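Local coordinates for dual specificity phosphatase 28 (Homo sapiens, PDB 5Y15), which is a dual-specificity protein phosphatase that hydrolyses a synthetic phosphate ester in vitro but has almost no detectable activity on phosphotyrosine, at residues Ser46-Ser51 with Ala64-Cys69; Val70-Gln75 with Glu97-His102; Pro77-Pro82 with Leu121-Asn126; Val134-Leu139 with Ser169-Tyr174. The protein carries 2 engineered substitutions. All blocks are in the same frame, centred on the assembly; numbering follows the deposited sequence.

Contact 1 (Ser46-Ser51 with Ala64-Cys69); sequences SLFLGS and AGVTLC
Phe48 sets its CG anti to its own carbonyl carbon (chi1 -57°), and this turns the ring from strand 47-50 toward Ala64 and Val66. Val66 holds CG1 anti to its backbone N (chi1 167°), which leaves CG2 as the branch that faces the ring. The contact is wholly apolar. The outer part of the ring meets Ala64: Phe48 CZ lies 3.6 Å from Ala64 CB, and Phe48 CE1 is 3.7 Å from the same methyl. Closer to the root of the ring, Phe48 CD1 is 4.1 Å from Val66 CG2. Both methyls come at the ring obliquely and follow one side of it, from CD1 round to CZ. No hydrogen bond links the two segments, because strand 119-123 runs between them in the sheet. Phe48 pairs through its backbone with Cys120 and Val122 of that strand, and Val66 packs on Leu121. Gly65, at positive phi, ends helix 58-63 in a Schellman motif and lets the chain turn into strand 66-71. Strands 47-50 and 66-71 both run parallel to the strand between them. With helix 58-63 they form a beta-alpha-beta crossover in the alpha/beta fold of the protein tyrosine phosphatases.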
loop_
_atom_site.group_PDB
_atom_site.type_symbol
_atom_site.label_atom_id
_atom_site.label_comp_id
_atom_site.label_asym_id
_atom_site.label_seq_id
_atom_site.Cartn_x
_atom_site.Cartn_y
_atom_site.Cartn_z
ATOM N N SER A 46 13.289 -8.043 7.757
ATOM C CA SER A 46 12.578 -7.508 6.605
ATOM C C SER A 46 11.796 -6.222 6.915
ATOM O O SER A 46 10.956 -5.804 6.117
ATOM C CB SER A 46 11.657 -8.579 6.012
ATOM O OG SER A 46 12.411 -9.508 5.245
ATOM N N LEU A 47 12.112 -5.549 8.018
ATOM C CA LEU A 47 11.367 -4.389 8.493
ATOM C C LEU A 47 12.320 -3.293 8.954
ATOM O O LEU A 47 13.048 -3.486 9.934
ATOM C CB LEU A 47 10.454 -4.799 9.650
ATOM C CG LEU A 47 9.743 -3.645 10.336
ATOM C CD1 LEU A 47 8.644 -3.102 9.392
ATOM C CD2 LEU A 47 9.202 -4.088 11.708
ATOM N N PHE A 48 12.301 -2.139 8.275
ATOM C CA PHE A 48 13.124 -0.983 8.627
ATOM C C PHE A 48 12.267 0.251 8.883
ATOM O O PHE A 48 11.263 0.475 8.207
ATOM C CB PHE A 48 14.113 -0.627 7.522
ATOM C CG PHE A 48 15.024 -1.743 7.149
ATOM C CD1 PHE A 48 14.612 -2.717 6.249
ATOM C CD2 PHE A 48 16.290 -1.837 7.712
ATOM C CE1 PHE A 48 15.453 -3.752 5.895
ATOM C CE2 PHE A 48 17.143 -2.877 7.364
ATOM C CZ PHE A 48 16.722 -3.836 6.453
ATOM N N LEU A 49 12.722 1.078 9.819
ATOM C CA LEU A 49 12.098 2.331 10.187
ATOM C C LEU A 49 13.035 3.463 9.772
ATOM O O LEU A 49 14.259 3.306 9.803
ATOM C CB LEU A 49 11.839 2.381 11.698
ATOM C CG LEU A 49 11.139 3.600 12.296
ATOM C CD1 LEU A 49 10.477 3.195 13.562
ATOM C CD2 LEU A 49 12.072 4.782 12.555
ATOM N N GLY A 50 12.472 4.605 9.367
ATOM C CA GLY A 50 13.332 5.694 8.937
ATOM C C GLY A 50 12.726 7.076 9.084
ATOM O O GLY A 50 11.515 7.249 9.238
ATOM N N SER A 51 13.596 8.071 9.001
ATOM C CA SER A 51 13.173 9.464 9.056
ATOM C C SER A 51 13.141 10.007 7.642
ATOM O O SER A 51 13.333 9.264 6.678
ATOM C CB SER A 51 14.119 10.317 9.901
ATOM O OG SER A 51 15.426 10.243 9.363
ATOM N N ALA A 64 19.216 -3.304 1.112
ATOM C CA ALA A 64 18.350 -4.019 2.032
ATOM C C ALA A 64 17.211 -4.729 1.317
ATOM O O ALA A 64 16.364 -5.333 1.983
ATOM C CB ALA A 64 17.792 -3.070 3.086
ATOM N N GLY A 65 17.160 -4.655 -0.012
ATOM C CA GLY A 65 16.086 -5.301 -0.742
ATOM C C GLY A 65 14.722 -4.769 -0.386
ATOM O O GLY A 65 13.733 -5.509 -0.454
ATOM N N VAL A 66 14.636 -3.496 -0.004
ATOM C CA VAL A 66 13.344 -2.914 0.304
ATOM C C VAL A 66 12.523 -2.886 -0.969
ATOM O O VAL A 66 12.950 -2.350 -1.995
ATOM C CB VAL A 66 13.514 -1.519 0.917
ATOM C CG1 VAL A 66 12.182 -0.782 0.943
ATOM C CG2 VAL A 66 14.052 -1.653 2.338
ATOM N N THR A 67 11.345 -3.488 -0.917
ATOM C CA THR A 67 10.455 -3.532 -2.056
ATOM C C THR A 67 9.173 -2.762 -1.801
ATOM O O THR A 67 8.327 -2.685 -2.701
ATOM C CB THR A 67 10.111 -4.985 -2.409
ATOM O OG1 THR A 67 9.498 -5.590 -1.280
ATOM C CG2 THR A 67 11.378 -5.768 -2.742
ATOM N N LEU A 68 9.004 -2.195 -0.607
ATOM C CA LEU A 68 7.828 -1.385 -0.319
ATOM C C LEU A 68 8.224 -0.302 0.661
ATOM O O LEU A 68 8.812 -0.611 1.698
ATOM C CB LEU A 68 6.692 -2.231 0.271
ATOM C CG LEU A 68 5.465 -1.474 0.788
ATOM C CD1 LEU A 68 4.638 -0.970 -0.371
ATOM C CD2 LEU A 68 4.608 -2.321 1.733
ATOM N N CYS A 69 7.920 0.953 0.325
ATOM C CA CYS A 69 8.095 2.085 1.230
ATOM C C CYS A 69 6.732 2.502 1.756
ATOM O O CYS A 69 5.811 2.749 0.970
ATOM C CB CYS A 69 8.754 3.278 0.514
ATOM S SG CYS A 69 10.421 2.907 -0.056
#

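Contact 2 (Val70-Gln75 with Glu97-His102); sequences VNVSRQ and EDLLAH
Val72 and Leu99 mark the closest backbone approach of the two segments, with their CA atoms 9.2 Å apart. The backbones are too far apart to bond, so side chains alone bridge the gap. Val72 is the centre of an inverse gamma turn. Opposite it, the chain at 97-99 turns into helix 100-115. Asp98 caps this turn: its OD1 accepts from Ala101 N, which approaches from above the carboxylate plane.

Arg74 and Glu97 carry the polar part. Arg74 runs extended from CG to NE, while Glu97 is bent at chi2 (-92°), and the two side chains arrive from opposite directions. The result is a side-on, two-nitrogen salt bridge. Arg74 NE donates to Glu97 OE1 at 2.9 Å, and Arg74 NH2 donates to Glu97 OE2, also at 2.9 Å. Each oxygen uses its syn lone pair. The two bonds hold the guanidinium and carboxylate groups nearly coplanar, 5° apart. A weak third bond runs from Arg74 NH2 to Glu97 OE1. Glu97 OE1 also accepts from Phe92 N, a bond within the loop that joins strand 85-88 to helix 100-115. Arg74 thus clamps onto this loop. In related phosphatases the corresponding loop carries the general acid.

The apolar part lies deeper. Val72 CG1 meets Leu99 CD1 at 4.1 Å, the two side chains crossing at about a right angle. Val72 also packs on Val134, and Leu99 on Ala133, both of helix 130-142. Gly83 of the second subunit packs against Arg74.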
loop_
_atom_site.group_PDB
_atom_site.type_symbol
_atom_site.label_atom_id
_atom_site.label_comp_id
_atom_site.label_asym_id
_atom_site.label_seq_id
_atom_site.Cartn_x
_atom_site.Cartn_y
_atom_site.Cartn_z
ATOM N N VAL A 70 6.611 2.623 3.068
ATOM C CA VAL A 70 5.377 3.070 3.692
ATOM C C VAL A 70 5.644 4.473 4.195
ATOM O O VAL A 70 6.361 4.656 5.188
ATOM C CB VAL A 70 4.920 2.149 4.832
ATOM C CG1 VAL A 70 3.577 2.646 5.415
ATOM C CG2 VAL A 70 4.811 0.685 4.352
ATOM N N ASN A 71 5.046 5.453 3.523
ATOM C CA ASN A 71 5.235 6.879 3.804
ATOM C C ASN A 71 4.071 7.270 4.693
ATOM O O ASN A 71 2.952 7.435 4.213
ATOM C CB ASN A 71 5.258 7.647 2.481
ATOM C CG ASN A 71 5.497 9.167 2.628
ATOM O OD1 ASN A 71 5.431 9.753 3.712
ATOM N ND2 ASN A 71 5.744 9.805 1.498
ATOM N N VAL A 72 4.309 7.369 5.997
ATOM C CA VAL A 72 3.228 7.695 6.949
ATOM C C VAL A 72 3.249 9.205 7.136
ATOM O O VAL A 72 3.770 9.753 8.117
ATOM C CB VAL A 72 3.382 6.933 8.269
ATOM C CG1 VAL A 72 2.046 6.914 9.029
ATOM C CG2 VAL A 72 3.921 5.502 8.020
ATOM N N SER A 73 2.609 9.915 6.203
ATOM C CA SER A 73 2.517 11.367 6.296
ATOM C C SER A 73 1.613 11.880 5.196
ATOM O O SER A 73 1.361 11.199 4.204
ATOM C CB SER A 73 3.876 12.046 6.150
ATOM O OG SER A 73 4.227 12.013 4.787
ATOM N N ARG A 74 1.219 13.141 5.333
ATOM C CA ARG A 74 0.425 13.761 4.290
ATOM C C ARG A 74 1.282 14.524 3.311
ATOM O O ARG A 74 0.918 14.605 2.135
ATOM C CB ARG A 74 -0.599 14.715 4.905
ATOM C CG ARG A 74 -1.607 14.022 5.785
ATOM C CD ARG A 74 -2.629 15.022 6.256
ATOM N NE ARG A 74 -3.622 14.445 7.152
ATOM C CZ ARG A 74 -4.849 14.116 6.770
ATOM N NH1 ARG A 74 -5.206 14.288 5.503
ATOM N NH2 ARG A 74 -5.712 13.606 7.640
ATOM N N GLN A 75 2.474 14.965 3.728
ATOM C CA GLN A 75 3.234 15.908 2.926
ATOM C C GLN A 75 4.676 15.506 2.726
ATOM O O GLN A 75 5.394 16.252 2.058
ATOM C CB GLN A 75 3.271 17.297 3.600
ATOM C CG GLN A 75 1.947 17.926 3.978
ATOM C CD GLN A 75 1.002 18.059 2.819
ATOM O OE1 GLN A 75 1.419 18.043 1.657
ATOM N NE2 GLN A 75 -0.284 18.211 3.123
ATOM N N GLU A 97 -5.470 12.591 14.724
ATOM C CA GLU A 97 -5.521 11.859 13.476
ATOM C C GLU A 97 -5.841 10.389 13.734
ATOM O O GLU A 97 -5.346 9.783 14.694
ATOM C CB GLU A 97 -4.183 11.993 12.756
ATOM C CG GLU A 97 -3.920 13.387 12.243
ATOM C CD GLU A 97 -4.395 13.553 10.819
ATOM O OE1 GLU A 97 -3.639 14.089 9.985
ATOM O OE2 GLU A 97 -5.517 13.112 10.521
ATOM N N ASP A 98 -6.703 9.824 12.884
ATOM C CA ASP A 98 -7.109 8.421 12.981
ATOM C C ASP A 98 -6.104 7.599 12.189
ATOM O O ASP A 98 -6.245 7.378 10.987
ATOM C CB ASP A 98 -8.534 8.222 12.474
ATOM C CG ASP A 98 -9.081 6.809 12.745
ATOM O OD1 ASP A 98 -8.415 5.999 13.432
ATOM O OD2 ASP A 98 -10.223 6.525 12.311
ATOM N N LEU A 99 -5.064 7.148 12.870
ATOM C CA LEU A 99 -4.144 6.232 12.217
ATOM C C LEU A 99 -4.697 4.813 12.243
ATOM O O LEU A 99 -4.504 4.055 11.282
ATOM C CB LEU A 99 -2.780 6.292 12.908
ATOM C CG LEU A 99 -1.681 5.311 12.514
ATOM C CD1 LEU A 99 -1.162 5.580 11.112
ATOM C CD2 LEU A 99 -0.578 5.460 13.526
ATOM N N LEU A 100 -5.420 4.469 13.312
ATOM C CA LEU A 100 -5.963 3.126 13.477
ATOM C C LEU A 100 -6.714 2.648 12.233
ATOM O O LEU A 100 -6.561 1.496 11.815
ATOM C CB LEU A 100 -6.867 3.110 14.712
ATOM C CG LEU A 100 -7.540 1.816 15.160
ATOM C CD1 LEU A 100 -6.521 0.751 15.437
ATOM C CD2 LEU A 100 -8.313 2.073 16.439
ATOM N N ALA A 101 -7.472 3.541 11.585
ATOM C CA ALA A 101 -8.284 3.127 10.445
ATOM C C ALA A 101 -7.437 2.590 9.303
ATOM O O ALA A 101 -7.918 1.782 8.501
ATOM C CB ALA A 101 -9.132 4.297 9.950
ATOM N N HIS A 102 -6.193 3.042 9.198
ATOM C CA HIS A 102 -5.292 2.624 8.139
ATOM C C HIS A 102 -4.447 1.395 8.509
ATOM O O HIS A 102 -3.705 0.899 7.649
ATOM C CB HIS A 102 -4.340 3.771 7.782
ATOM C CG HIS A 102 -5.006 5.011 7.261
ATOM N ND1 HIS A 102 -5.490 5.119 5.975
ATOM C CD2 HIS A 102 -5.197 6.226 7.834
ATOM C CE1 HIS A 102 -5.981 6.334 5.787
ATOM N NE2 HIS A 102 -5.807 7.031 6.896
#

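Contact 3 (Pro77-Pro82 with Leu121-Asn126); sequences PGPQAP and LVYSKN. Engineered in segment 77-82: Gln80 (natural residue Arg). Engineered in segment 121-126: Ser124 (natural residue Cys). With PO4 (phosphate ion), chain C.
Tyr123, on strand 119-123, reaches Pro77; the phosphate-binding P-loop of the protein tyrosine phosphatases follows it in the chain. Its CB packs against Gly50 O of the neighbouring strand. From there CG takes the position between the backbone N and the carbonyl carbon (chi1 73°), and the ring heads for the loop 77-82. Along the ring, Tyr123 CE2 and CZ come within 3.9 and 3.8 Å of Pro77 O, which lies at the ring edge, near its plane. At the tip, Tyr123 OH donates a hydrogen bond of 2.8 Å to Pro77 O. The hydroxyl stands 31° out of that carbonyl's plane. Tyr123 OH also packs against Gly78 and the Pro79 ring, 3.2 Å from Gly78 CA and 3.7 Å from Pro79 CD.

The next residue, Ser124, is an engineered replacement of the cysteine inferred to form the phosphocysteine intermediate. A phosphate ion, probably from the crystallisation liquor, lies beside it. Backbone N atoms of Arg128, Ser129 and Arg130 bind the ion. Asn126 ND2 adds a weak bond to phosphate O2. Asn126 N donates to phosphate O4 at 2.7 Å, nearly straight at 164°.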
loop_
_atom_site.group_PDB
_atom_site.type_symbol
_atom_site.label_atom_id
_atom_site.label_comp_id
_atom_site.label_asym_id
_atom_site.label_seq_id
_atom_site.Cartn_x
_atom_site.Cartn_y
_atom_site.Cartn_z
ATOM N N PRO A 77 7.732 13.635 0.856
ATOM C CA PRO A 77 7.901 13.088 -0.490
ATOM C C PRO A 77 8.218 11.599 -0.442
ATOM O O PRO A 77 8.987 11.129 0.400
ATOM C CB PRO A 77 9.069 13.910 -1.053
ATOM C CG PRO A 77 9.833 14.323 0.176
ATOM C CD PRO A 77 8.766 14.635 1.178
ATOM N N GLY A 78 7.663 10.873 -1.408
ATOM C CA GLY A 78 7.841 9.450 -1.519
ATOM C C GLY A 78 9.275 9.070 -1.802
ATOM O O GLY A 78 10.131 9.925 -2.052
ATOM N N PRO A 79 9.572 7.777 -1.756
ATOM C CA PRO A 79 10.953 7.360 -1.993
ATOM C C PRO A 79 11.382 7.779 -3.381
ATOM O O PRO A 79 10.817 7.352 -4.393
ATOM C CB PRO A 79 10.894 5.835 -1.834
ATOM C CG PRO A 79 9.502 5.491 -2.264
ATOM C CD PRO A 79 8.659 6.620 -1.689
ATOM N N GLN A 80 12.362 8.673 -3.436
ATOM C CA GLN A 80 12.939 9.000 -4.729
ATOM C C GLN A 80 13.560 7.769 -5.384
ATOM O O GLN A 80 14.002 7.856 -6.539
ATOM C CB GLN A 80 13.949 10.149 -4.554
ATOM C CG GLN A 80 13.321 11.478 -4.046
ATOM C CD GLN A 80 14.055 12.083 -2.837
ATOM O OE1 GLN A 80 14.247 11.417 -1.817
ATOM N NE2 GLN A 80 14.450 13.355 -2.948
ATOM N N ALA A 81 13.573 6.624 -4.673
ATOM C CA ALA A 81 13.986 5.342 -5.244
ATOM C C ALA A 81 12.987 4.870 -6.296
ATOM O O ALA A 81 11.781 4.799 -6.019
ATOM C CB ALA A 81 14.121 4.289 -4.150
ATOM N N PRO A 82 13.447 4.515 -7.492
ATOM C CA PRO A 82 12.549 4.169 -8.595
ATOM C C PRO A 82 12.198 2.691 -8.617
ATOM O O PRO A 82 12.922 1.840 -8.096
ATOM C CB PRO A 82 13.383 4.545 -9.827
ATOM C CG PRO A 82 14.800 4.203 -9.393
ATOM C CD PRO A 82 14.865 4.433 -7.889
ATOM N N LEU A 121 10.215 -0.504 4.232
ATOM C CA LEU A 121 10.720 0.666 4.921
ATOM C C LEU A 121 9.489 1.458 5.328
ATOM O O LEU A 121 8.663 1.798 4.478
ATOM C CB LEU A 121 11.638 1.497 4.017
ATOM C CG LEU A 121 11.720 2.943 4.475
ATOM C CD1 LEU A 121 12.556 3.019 5.750
ATOM C CD2 LEU A 121 12.222 3.906 3.376
ATOM N N VAL A 122 9.333 1.689 6.622
ATOM C CA VAL A 122 8.279 2.533 7.170
ATOM C C VAL A 122 8.963 3.818 7.592
ATOM O O VAL A 122 9.920 3.777 8.374
ATOM C CB VAL A 122 7.585 1.882 8.377
ATOM C CG1 VAL A 122 6.503 2.770 8.923
ATOM C CG2 VAL A 122 7.002 0.509 8.021
ATOM N N TYR A 123 8.496 4.961 7.089
ATOM C CA TYR A 123 9.165 6.195 7.463
ATOM C C TYR A 123 8.182 7.333 7.663
ATOM O O TYR A 123 7.100 7.372 7.074
ATOM C CB TYR A 123 10.227 6.581 6.445
ATOM C CG TYR A 123 9.726 7.108 5.127
ATOM C CD1 TYR A 123 9.389 6.242 4.100
ATOM C CD2 TYR A 123 9.644 8.478 4.891
ATOM C CE1 TYR A 123 8.943 6.718 2.884
ATOM C CE2 TYR A 123 9.211 8.968 3.678
ATOM C CZ TYR A 123 8.861 8.081 2.673
ATOM O OH TYR A 123 8.427 8.557 1.449
ATOM N N SER A 124 8.587 8.261 8.517
ATOM C CA SER A 124 7.854 9.485 8.767
ATOM C C SER A 124 8.895 10.588 8.804
ATOM O O SER A 124 10.091 10.336 8.620
ATOM C CB SER A 124 7.027 9.409 10.059
ATOM O OG SER A 124 7.863 9.212 11.189
ATOM N N LYS A 125 8.449 11.829 8.959
ATOM C CA LYS A 125 9.400 12.937 8.914
ATOM C C LYS A 125 10.515 12.745 9.938
ATOM O O LYS A 125 11.690 12.593 9.582
ATOM C CB LYS A 125 8.678 14.260 9.133
ATOM C CG LYS A 125 9.555 15.493 8.937
ATOM C CD LYS A 125 8.760 16.713 9.371
ATOM C CE LYS A 125 9.660 17.829 9.839
ATOM N NZ LYS A 125 8.808 18.925 10.342
ATOM N N ASN A 126 10.146 12.713 11.216
ATOM C CA ASN A 126 11.113 12.593 12.302
ATOM C C ASN A 126 11.544 11.150 12.575
ATOM O O ASN A 126 12.528 10.937 13.293
ATOM C CB ASN A 126 10.550 13.261 13.559
ATOM C CG ASN A 126 10.279 14.767 13.346
ATOM O OD1 ASN A 126 11.041 15.434 12.657
ATOM N ND2 ASN A 126 9.207 15.291 13.938
HETATM P P PO4 C . 7.048 11.659 13.042
HETATM O O1 PO4 C . 7.959 10.440 13.113
HETATM O O2 PO4 C . 7.167 12.493 14.302
HETATM O O3 PO4 C . 5.630 11.175 12.984
HETATM O O4 PO4 C . 7.516 12.413 11.807
#

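Contact 4 (Val134-Leu139 with Ser169-Tyr174); sequences VCTAYL and SQLQKY
Ala137 CB points into the angle between Leu171 and Tyr174, two side chains one turn apart on the facing helix. Its methyl meets both of them. Leu171 CD2 lies 3.9 Å from Ala137 CB, and Tyr174 CE2 lies 3.8 Å from it, in a direction roughly at right angles to the first. The methyl approaches the Tyr174 ring obliquely. By contrast, Ala137 O lies in the ring plane at its edge, 3.8 Å from Tyr174 CE2. Tyr174 holds CG anti to its backbone N (chi1 -168°), and this carries the ring across toward the other helix. Its OH reaches past the contact to bond Glu104. Leu171 divides its two branches: CD2 goes to Ala137, and CD1 lies 4.3 Å from Thr136 CG2. Thr136 OG1 bonds back to Ala132 O in its own helix, and its methyl CG2 is the branch that meets Leu171.

The helix segments run nearly parallel, 8° apart, with axes 10.8 Å from each other. The nearest CA atoms are those of Ala137 and Leu171, 6.8 Å apart. No hydrogen bond crosses.

Helix 130-142 is the inner of the two. Val134 and Cys135 pack on Val122 of strand 119-123, while Thr136 meets helix 147-157. Helix 100-115 closes a further side, with Leu103 on Ala137 and Leu100 on Tyr174.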
loop_
_atom_site.group_PDB
_atom_site.type_symbol
_atom_site.label_atom_id
_atom_site.label_comp_id
_atom_site.label_asym_id
_atom_site.label_seq_id
_atom_site.Cartn_x
_atom_site.Cartn_y
_atom_site.Cartn_z
ATOM N N VAL A 134 3.298 2.580 13.113
ATOM C CA VAL A 134 3.002 1.581 12.078
ATOM C C VAL A 134 3.887 0.343 12.246
ATOM O O VAL A 134 3.420 -0.797 12.100
ATOM C CB VAL A 134 3.147 2.198 10.675
ATOM C CG1 VAL A 134 3.068 1.112 9.614
ATOM C CG2 VAL A 134 2.054 3.251 10.431
ATOM N N CYS A 135 5.178 0.537 12.546
ATOM C CA CYS A 135 6.042 -0.625 12.793
ATOM C C CYS A 135 5.521 -1.459 13.961
ATOM O O CYS A 135 5.470 -2.698 13.894
ATOM C CB CYS A 135 7.477 -0.169 13.066
ATOM S SG CYS A 135 8.328 0.270 11.559
ATOM N N THR A 136 5.117 -0.793 15.039
ATOM C CA THR A 136 4.587 -1.508 16.188
ATOM C C THR A 136 3.352 -2.323 15.816
ATOM O O THR A 136 3.256 -3.529 16.125
ATOM C CB THR A 136 4.254 -0.494 17.272
ATOM O OG1 THR A 136 5.430 0.257 17.561
ATOM C CG2 THR A 136 3.762 -1.169 18.523
ATOM N N ALA A 137 2.390 -1.678 15.152
ATOM C CA ALA A 137 1.177 -2.379 14.750
ATOM C C ALA A 137 1.497 -3.552 13.826
ATOM O O ALA A 137 0.826 -4.596 13.867
ATOM C CB ALA A 137 0.197 -1.391 14.105
ATOM N N TYR A 138 2.489 -3.391 12.957
ATOM C CA TYR A 138 2.833 -4.487 12.066
ATOM C C TYR A 138 3.345 -5.678 12.866
ATOM O O TYR A 138 2.966 -6.829 12.602
ATOM C CB TYR A 138 3.864 -4.052 11.018
ATOM C CG TYR A 138 4.370 -5.233 10.219
ATOM C CD1 TYR A 138 3.631 -5.748 9.163
ATOM C CD2 TYR A 138 5.548 -5.885 10.573
ATOM C CE1 TYR A 138 4.073 -6.845 8.447
ATOM C CE2 TYR A 138 5.989 -7.009 9.871
ATOM C CZ TYR A 138 5.246 -7.482 8.820
ATOM O OH TYR A 138 5.691 -8.580 8.123
ATOM N N LEU A 139 4.204 -5.418 13.855
ATOM C CA LEU A 139 4.724 -6.518 14.655
ATOM C C LEU A 139 3.616 -7.205 15.443
ATOM O O LEU A 139 3.633 -8.431 15.610
ATOM C CB LEU A 139 5.822 -6.016 15.584
ATOM C CG LEU A 139 7.048 -5.510 14.828
ATOM C CD1 LEU A 139 8.032 -4.948 15.831
ATOM C CD2 LEU A 139 7.673 -6.670 14.052
ATOM N N SER A 169 -2.861 5.487 22.139
ATOM C CA SER A 169 -4.202 5.056 22.511
ATOM C C SER A 169 -4.767 4.135 21.448
ATOM O O SER A 169 -5.315 3.058 21.747
ATOM C CB SER A 169 -5.097 6.285 22.687
ATOM O OG SER A 169 -6.413 5.903 23.038
ATOM N N GLN A 170 -4.573 4.515 20.192
ATOM C CA GLN A 170 -5.062 3.682 19.104
ATOM C C GLN A 170 -4.341 2.336 19.053
ATOM O O GLN A 170 -4.962 1.327 18.703
ATOM C CB GLN A 170 -4.927 4.463 17.811
ATOM C CG GLN A 170 -5.905 5.656 17.745
ATOM C CD GLN A 170 -5.435 6.681 16.764
ATOM O OE1 GLN A 170 -5.137 6.357 15.611
ATOM N NE2 GLN A 170 -5.358 7.940 17.209
ATOM N N LEU A 171 -3.056 2.284 19.439
ATOM C CA LEU A 171 -2.343 1.005 19.509
ATOM C C LEU A 171 -2.908 0.115 20.611
ATOM O O LEU A 171 -3.020 -1.104 20.441
ATOM C CB LEU A 171 -0.856 1.259 19.743
ATOM C CG LEU A 171 -0.141 1.762 18.491
ATOM C CD1 LEU A 171 1.229 2.326 18.834
ATOM C CD2 LEU A 171 -0.020 0.683 17.441
ATOM N N GLN A 172 -3.269 0.706 21.751
ATOM C CA GLN A 172 -3.866 -0.076 22.825
ATOM C C GLN A 172 -5.192 -0.675 22.377
ATOM O O GLN A 172 -5.464 -1.863 22.611
ATOM C CB GLN A 172 -4.082 0.830 24.037
ATOM C CG GLN A 172 -2.823 1.125 24.847
ATOM C CD GLN A 172 -3.099 2.019 26.046
ATOM O OE1 GLN A 172 -4.076 2.771 26.060
ATOM N NE2 GLN A 172 -2.213 1.977 27.036
ATOM N N LYS A 173 -6.003 0.120 21.671
ATOM C CA LYS A 173 -7.274 -0.386 21.166
ATOM C C LYS A 173 -7.054 -1.445 20.092
ATOM O O LYS A 173 -7.797 -2.428 20.020
ATOM C CB LYS A 173 -8.104 0.777 20.616
ATOM C CG LYS A 173 -9.481 0.395 20.074
ATOM C CD LYS A 173 -10.308 -0.361 21.136
ATOM C CE LYS A 173 -11.682 0.272 21.375
ATOM N NZ LYS A 173 -12.321 0.739 20.104
ATOM N N TYR A 174 -6.038 -1.259 19.249
ATOM C CA TYR A 174 -5.724 -2.245 18.223
ATOM C C TYR A 174 -5.322 -3.568 18.856
ATOM O O TYR A 174 -5.694 -4.641 18.366
ATOM C CB TYR A 174 -4.598 -1.723 17.346
ATOM C CG TYR A 174 -4.334 -2.476 16.063
ATOM C CD1 TYR A 174 -5.325 -2.628 15.102
ATOM C CD2 TYR A 174 -3.073 -2.974 15.781
ATOM C CE1 TYR A 174 -5.069 -3.271 13.896
ATOM C CE2 TYR A 174 -2.807 -3.610 14.583
ATOM C CZ TYR A 174 -3.810 -3.772 13.652
ATOM O OH TYR A 174 -3.540 -4.403 12.460
#

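How the contacts relate
Contact 4 is fully buried, and contacts 1, 2 and 3 are partly so. Contacts 1 and 4 are purely apolar, whereas contact 2 adds a salt bridge and contact 3 rests on a hydroxyl-to-carbonyl bond. Contacts 1 and 2 share strand 66-71. Strand 119-123, which carries contact 3, pairs with strand 47-50 on one edge and strand 66-71 on the other. Contact 4 joins two helices. Gln170 links it to contact 2 by accepting from Leu99 N and Leu100 N. Contact 3 runs into the P-loop, and the apolar Val72 of contact 2 lies about 5 Å from Ser124 between side chains; the salt bridge sits farther out.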